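Side-chain contacts in imelysin (Bacteroides ovatus ATCC 8483, PDB 3OYV), which probably takes part in bacterial iron uptake as a metal-binding outer membrane protein of the imelysin family: residues A[87-90]-A[91-95]; A[125-128]-A[129-132]; A[277-280]-A[281-284]. One frame throughout, in Å; residues are numbered along the deposited sequence. Where two conformers were deposited one is given.

Contact 1: residues A[87-90]-A[91-95]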
loop_
_atom_site.group_PDB
_atom_site.type_symbol
_atom_site.label_atom_id
_atom_site.label_comp_id
_atom_site.label_asym_id
_atom_site.label_seq_id
_atom_site.Cartn_x
_atom_site.Cartn_y
_atom_site.Cartn_z
ATOM N N ASN A 87 -0.098 13.402 1.112
ATOM C CA ASN A 87 -1.387 14.039 0.803
ATOM C C ASN A 87 -2.532 13.053 0.912
ATOM O O ASN A 87 -3.564 13.339 1.537
ATOM C CB ASN A 87 -1.395 14.640 -0.594
ATOM C CG ASN A 87 -2.801 14.993 -1.073
ATOM O OD1 ASN A 87 -3.234 16.123 -0.947
ATOM N ND2 ASN A 87 -3.525 14.010 -1.583
ATOM N N GLU A 88 -2.362 11.889 0.304
ATOM C CA GLU A 88 -3.438 10.887 0.307
ATOM C C GLU A 88 -3.766 10.395 1.711
ATOM O O GLU A 88 -4.948 10.273 2.065
ATOM C CB GLU A 88 -3.076 9.713 -0.602
ATOM C CG GLU A 88 -4.102 8.564 -0.577
ATOM C CD GLU A 88 -5.402 8.897 -1.251
ATOM O OE1 GLU A 88 -5.480 9.921 -1.965
ATOM O OE2 GLU A 88 -6.356 8.103 -1.068
ATOM N N VAL A 89 -2.758 10.127 2.520
ATOM C CA VAL A 89 -2.987 9.674 3.869
ATOM C C VAL A 89 -3.731 10.742 4.656
ATOM O O VAL A 89 -4.731 10.455 5.316
ATOM C CB VAL A 89 -1.691 9.307 4.569
ATOM C CG1 VAL A 89 -1.928 9.025 6.015
ATOM C CG2 VAL A 89 -1.059 8.057 3.864
ATOM N N GLY A 90 -3.234 11.977 4.615
ATOM C CA GLY A 90 -3.821 13.019 5.463
ATOM C C GLY A 90 -5.209 13.453 5.031
ATOM O O GLY A 90 -6.139 13.574 5.860
ATOM N N THR A 91 -5.334 13.721 3.757
ATOM C CA THR A 91 -6.536 14.369 3.278
ATOM C C THR A 91 -7.611 13.366 2.850
ATOM O O THR A 91 -8.779 13.682 2.916
ATOM C CB THR A 91 -6.296 15.319 2.090
ATOM O OG1 THR A 91 -5.912 14.538 1.001
ATOM C CG2 THR A 91 -5.215 16.338 2.296
ATOM N N ALA A 92 -7.221 12.153 2.434
ATOM C CA ALA A 92 -8.194 11.158 1.985
ATOM C C ALA A 92 -8.377 10.020 2.978
ATOM O O ALA A 92 -9.483 9.802 3.498
ATOM C CB ALA A 92 -7.847 10.616 0.609
ATOM N N LYS A 93 -7.312 9.296 3.280
ATOM C CA LYS A 93 -7.466 8.135 4.160
ATOM C C LYS A 93 -7.975 8.542 5.555
ATOM O O LYS A 93 -8.879 7.903 6.118
ATOM C CB LYS A 93 -6.174 7.313 4.240
ATOM C CG LYS A 93 -5.698 6.780 2.895
ATOM C CD LYS A 93 -4.471 5.881 3.034
ATOM C CE LYS A 93 -3.914 5.404 1.707
ATOM N NZ LYS A 93 -3.097 4.177 1.899
ATOM N N ILE A 94 -7.400 9.599 6.111
ATOM C CA ILE A 94 -7.833 10.124 7.406
ATOM C C ILE A 94 -8.917 11.201 7.216
ATOM O O ILE A 94 -9.979 11.183 7.872
ATOM C CB ILE A 94 -6.630 10.672 8.231
ATOM C CG1 ILE A 94 -5.602 9.551 8.414
ATOM C CG2 ILE A 94 -7.131 11.267 9.598
ATOM C CD1 ILE A 94 -4.324 10.027 9.089
ATOM N N GLY A 95 -8.678 12.109 6.291
ATOM C CA GLY A 95 -9.518 13.276 6.095
ATOM C C GLY A 95 -10.926 13.019 5.616
ATOM O O GLY A 95 -11.870 13.707 6.038
#
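Between N87-G90 and T91-G95 the backbone pairing changes from the alpha-helical step, T91 N to N87 O (2.9 Å), to steps of five residues, K93 N to E88 O (2.8 Å) and I94 N to V89 O (2.9 Å). This is a pi-type turn within helix 71-102. At the changeover E88 O takes two donors: K93 N arrives nearly along the C=O axis, with a straight bond of 168° at its hydrogen, whereas A92 N comes from above the carbonyl plane at 3.0 Å and a more bent 140°. N87 O is also doubly gripped, because the T91 hydroxyl donates to it as well as the amide. With chi1 at 67°, OG1 of T91 sits between its own backbone N and carbonyl carbon, and so turns back down the helix, 2.7 Å from N87 O and above that carbonyl's plane. On the buried side, V89 spreads its two methyl branches to different partners. K93 runs out as an extended chain, its CD passing V89 CG2 at 4.1 Å, and carries NZ to a polar cluster of N128, E114 and E286, where an unidentified ligand also bonds to it. The side chain of I94 packs against M195 of helix 189-214 and I175 of helix 158-177, and crosses V89 obliquely, its CD1 resting 4.0 Å from V89 CG1.

Contact 2: residues A[125-128]-A[129-132]; sequences YTNN and IYSI
The contact of Y125-N128 with I129-I132 is a local, largely buried one in helix 121-137, in which T126 (i to i+4) and N127 (i to i+3) meet the ring of Y130. Regular alpha-helical bonds carry the backbone: I129 N to Y125 O, Y130 N to T126 O (2.9 Å) and S131 N to N127 O; S131 N adds a weak second bond to N128 O at 3.2 Å. T126 and Y130 lie side by side and point the same way. Because the methyl of T126 stands anti to the backbone N while its hydroxyl takes the position beside that N (chi1 -57°), CG2 is the branch that reaches the tyrosine, approaching obliquely to 3.6 Å from CE2 and 4.0 Å from CZ of Y130. The hydroxyl meanwhile bonds to R122 O, one turn earlier, and to Q176 NE2. N127 comes to the same ring from another direction: its OD1 lies in the ring plane at the edge, 3.9 Å from Y130 CD2, with amide and ring 45° apart. The other end of that amide is held by ND2 bonding to E283 OE1, which fixes which atom faces the tyrosine. An alanine in place of Y130 takes away the ring against which T126 CG2 and N127 OD1 lie, and would probably leave a gap beside A172 of helix 158-177. On that flank T126 and I129 rest on I175, Y130 on A172 and I132 on I168; Y125 packs on K93 and I94 of helix 71-102, while I132 also reaches L201 and L205 of helix 189-214.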
loop_
_atom_site.group_PDB
_atom_site.type_symbol
_atom_site.label_atom_id
_atom_site.label_comp_id
_atom_site.label_asym_id
_atom_site.label_seq_id
_atom_site.Cartn_x
_atom_site.Cartn_y
_atom_site.Cartn_z
ATOM N N TYR A 125 -1.546 3.251 7.598
ATOM C CA TYR A 125 -1.208 4.617 7.202
ATOM C C TYR A 125 0.184 4.991 7.706
ATOM O O TYR A 125 0.909 5.736 7.039
ATOM C CB TYR A 125 -2.246 5.643 7.674
ATOM C CG TYR A 125 -3.711 5.323 7.386
ATOM C CD1 TYR A 125 -4.104 4.374 6.428
ATOM C CD2 TYR A 125 -4.702 5.975 8.109
ATOM C CE1 TYR A 125 -5.446 4.059 6.245
ATOM C CE2 TYR A 125 -6.028 5.675 7.924
ATOM C CZ TYR A 125 -6.408 4.723 6.987
ATOM O OH TYR A 125 -7.764 4.427 6.883
ATOM N N THR A 126 0.550 4.468 8.876
ATOM C CA THR A 126 1.889 4.666 9.420
ATOM C C THR A 126 2.933 4.033 8.494
ATOM O O THR A 126 3.964 4.650 8.190
ATOM C CB THR A 126 2.009 4.102 10.838
ATOM O OG1 THR A 126 1.035 4.708 11.674
ATOM C CG2 THR A 126 3.378 4.357 11.450
ATOM N N ASN A 127 2.655 2.809 8.018
ATOM C CA ASN A 127 3.550 2.172 7.035
ATOM C C ASN A 127 3.685 2.978 5.768
ATOM O O ASN A 127 4.759 3.044 5.180
ATOM C CB ASN A 127 3.070 0.754 6.712
ATOM C CG ASN A 127 3.426 -0.249 7.785
ATOM O OD1 ASN A 127 4.307 -0.014 8.616
ATOM N ND2 ASN A 127 2.723 -1.384 7.788
ATOM N N ASN A 128 2.605 3.633 5.351
ATOM C CA ASN A 128 2.683 4.515 4.203
ATOM C C ASN A 128 3.697 5.659 4.451
ATOM O O ASN A 128 4.443 6.062 3.562
ATOM C CB ASN A 128 1.332 5.153 3.843
ATOM C CG ASN A 128 0.218 4.162 3.445
ATOM O OD1 ASN A 128 -0.947 4.546 3.542
ATOM N ND2 ASN A 128 0.541 2.939 3.015
ATOM N N ILE A 129 3.700 6.185 5.669
ATOM C CA ILE A 129 4.671 7.234 6.016
ATOM C C ILE A 129 6.096 6.645 6.065
ATOM O O ILE A 129 7.053 7.285 5.626
ATOM C CB ILE A 129 4.298 7.960 7.320
ATOM C CG1 ILE A 129 2.903 8.612 7.219
ATOM C CG2 ILE A 129 5.373 8.983 7.667
ATOM C CD1 ILE A 129 2.696 9.536 6.066
ATOM N N TYR A 130 6.236 5.418 6.574
ATOM C CA TYR A 130 7.540 4.771 6.534
ATOM C C TYR A 130 8.037 4.523 5.126
ATOM O O TYR A 130 9.236 4.476 4.924
ATOM C CB TYR A 130 7.544 3.480 7.349
ATOM C CG TYR A 130 7.458 3.711 8.835
ATOM C CD1 TYR A 130 8.113 4.789 9.421
ATOM C CD2 TYR A 130 6.740 2.854 9.659
ATOM C CE1 TYR A 130 8.050 5.014 10.782
ATOM C CE2 TYR A 130 6.677 3.071 11.040
ATOM C CZ TYR A 130 7.337 4.151 11.571
ATOM O OH TYR A 130 7.278 4.375 12.930
ATOM N N SER A 131 7.133 4.417 4.156
ATOM C CA SER A 131 7.549 4.379 2.753
ATOM C C SER A 131 8.324 5.643 2.359
ATOM O O SER A 131 9.375 5.578 1.686
ATOM C CB SER A 131 6.352 4.166 1.831
ATOM O OG SER A 131 6.769 3.896 0.495
ATOM N N ILE A 132 7.836 6.784 2.832
ATOM C CA ILE A 132 8.535 8.049 2.603
ATOM C C ILE A 132 9.912 8.037 3.307
ATOM O O ILE A 132 10.931 8.432 2.711
ATOM C CB ILE A 132 7.716 9.257 3.130
ATOM C CG1 ILE A 132 6.377 9.340 2.409
ATOM C CG2 ILE A 132 8.527 10.550 2.999
ATOM C CD1 ILE A 132 5.438 10.413 3.026
#

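Contact 3: residues A[277-280]-A[281-284]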
loop_
_atom_site.group_PDB
_atom_site.type_symbol
_atom_site.label_atom_id
_atom_site.label_comp_id
_atom_site.label_asym_id
_atom_site.label_seq_id
_atom_site.Cartn_x
_atom_site.Cartn_y
_atom_site.Cartn_z
ATOM N N THR A 277 1.160 -9.767 7.062
ATOM C CA THR A 277 2.554 -9.933 6.624
ATOM C C THR A 277 2.722 -9.411 5.207
ATOM O O THR A 277 3.692 -8.690 4.905
ATOM C CB THR A 277 2.985 -11.401 6.768
ATOM O OG1 THR A 277 2.950 -11.725 8.160
ATOM C CG2 THR A 277 4.364 -11.666 6.153
ATOM N N ALA A 278 1.799 -9.774 4.322
ATOM C CA ALA A 278 1.855 -9.349 2.920
ATOM C C ALA A 278 1.557 -7.835 2.776
ATOM O O ALA A 278 2.108 -7.167 1.919
ATOM C CB ALA A 278 0.898 -10.200 2.027
ATOM N N ARG A 279 0.694 -7.320 3.637
ATOM C CA ARG A 279 0.355 -5.900 3.605
ATOM C C ARG A 279 1.539 -5.002 3.892
ATOM O O ARG A 279 1.585 -3.891 3.391
ATOM C CB ARG A 279 -0.773 -5.600 4.574
ATOM C CG ARG A 279 -2.156 -6.003 4.048
ATOM C CD ARG A 279 -2.586 -5.169 2.858
ATOM N NE ARG A 279 -2.723 -3.760 3.194
ATOM C CZ ARG A 279 -3.248 -2.844 2.399
ATOM N NH1 ARG A 279 -3.619 -3.151 1.170
ATOM N NH2 ARG A 279 -3.403 -1.599 2.825
ATOM N N GLU A 280 2.484 -5.467 4.703
ATOM C CA GLU A 280 3.570 -4.579 5.106
ATOM C C GLU A 280 4.413 -4.057 3.939
ATOM O O GLU A 280 4.552 -2.838 3.818
ATOM C CB GLU A 280 4.438 -5.220 6.168
ATOM C CG GLU A 280 5.402 -4.202 6.777
ATOM C CD GLU A 280 6.179 -4.753 7.936
ATOM O OE1 GLU A 280 6.095 -5.974 8.179
ATOM O OE2 GLU A 280 6.870 -3.952 8.598
ATOM N N PRO A 281 4.951 -4.937 3.058
ATOM C CA PRO A 281 5.695 -4.383 1.941
ATOM C C PRO A 281 4.791 -3.584 0.995
ATOM O O PRO A 281 5.246 -2.576 0.417
ATOM C CB PRO A 281 6.304 -5.611 1.265
ATOM C CG PRO A 281 5.436 -6.738 1.712
ATOM C CD PRO A 281 5.064 -6.410 3.092
ATOM N N TRP A 282 3.527 -3.978 0.844
ATOM C CA TRP A 282 2.611 -3.181 0.025
ATOM C C TRP A 282 2.478 -1.754 0.569
ATOM O O TRP A 282 2.684 -0.764 -0.126
ATOM C CB TRP A 282 1.207 -3.799 -0.053
ATOM C CG TRP A 282 0.301 -2.868 -0.794
ATOM C CD1 TRP A 282 -0.628 -2.041 -0.250
ATOM C CD2 TRP A 282 0.310 -2.608 -2.207
ATOM N NE1 TRP A 282 -1.204 -1.284 -1.233
ATOM C CE2 TRP A 282 -0.638 -1.591 -2.444
ATOM C CE3 TRP A 282 1.052 -3.086 -3.280
ATOM C CZ2 TRP A 282 -0.897 -1.103 -3.720
ATOM C CZ3 TRP A 282 0.772 -2.612 -4.549
ATOM C CH2 TRP A 282 -0.171 -1.614 -4.753
ATOM N N GLU A 283 2.198 -1.672 1.865
ATOM C CA GLU A 283 1.957 -0.366 2.492
ATOM C C GLU A 283 3.252 0.464 2.476
ATOM O O GLU A 283 3.221 1.694 2.279
ATOM C CB GLU A 283 1.403 -0.598 3.896
ATOM C CG GLU A 283 0.049 -1.247 3.911
ATOM C CD GLU A 283 -0.389 -1.854 5.229
ATOM O OE1 GLU A 283 0.461 -2.084 6.118
ATOM O OE2 GLU A 283 -1.608 -2.192 5.288
ATOM N N LYS A 284 4.385 -0.214 2.663
ATOM C CA LYS A 284 5.682 0.456 2.606
ATOM C C LYS A 284 6.168 0.743 1.192
ATOM O O LYS A 284 7.263 1.295 1.000
ATOM C CB LYS A 284 6.711 -0.345 3.383
ATOM C CG LYS A 284 6.421 -0.358 4.872
ATOM C CD LYS A 284 7.511 -1.071 5.600
ATOM C CE LYS A 284 7.458 -0.880 7.098
ATOM N NZ LYS A 284 8.584 -1.603 7.763
#
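R279 and E280 each clasp a residue one turn further on, E283 and K284. The arginine chain, bent at chi2 and chi3, carries the guanidinium forward along the helix, its edge toward E283. There a salt bridge forms in which NE donates to E283 OE2 at 2.8 Å and 153°, and NH2 adds a weak bond to the same oxygen at 3.1 Å. OE2 lies in the guanidinium plane but is itself approached from above the carboxylate, the two flat groups standing 84° apart. One face of the guanidinium is met by W282 CD1, 3.5 Å from R279 NH1 and offset toward the rim, with ring and guanidinium planes 41° apart. NH1 goes on to a salt bridge with D303, and E283 OE2 accepts a further bond from H120 NE2.

These pairs surround a proline kink in the last turns of helix 265-283: P281 has no N-H to offer, and its CD lies 3.2 Å from T277 O. Beyond the kink normal bonding resumes, E283 N to R279 O (2.8 Å) and K284 N to E280 O (2.9 Å), just where the helix gives way to loop. E280 and K284 run side by side as extended chains. Each has a second conformer, so their pairing is less certain: K284 NZ forms a salt bridge to E280 OE2 at 3.0 Å, on the anti side and tilted out of the carboxylate plane.

How the contacts relate
Contacts 1, 2 and 3 follow one another along the chain, on helices 71-102, 121-137 and 265-283. Contact 2 stands between the others in space: its centre is 12 Å from that of contact 1 and 10 Å from that of contact 3, while contacts 1 and 3, 18 Å apart, do not touch. N128 links all three, reaching K93 NZ through OD1 (2.7 Å) and the E283 carbonyl through ND2; S131 OG adds a bond to K284 O. Polar bonds thus join the N-terminal half, with contacts 1 and 2, to the C-terminal half, with contact 3. Unidentified ligand atoms, probably from crystallisation, lie near K93, N128 and R279 and may mark a pocket.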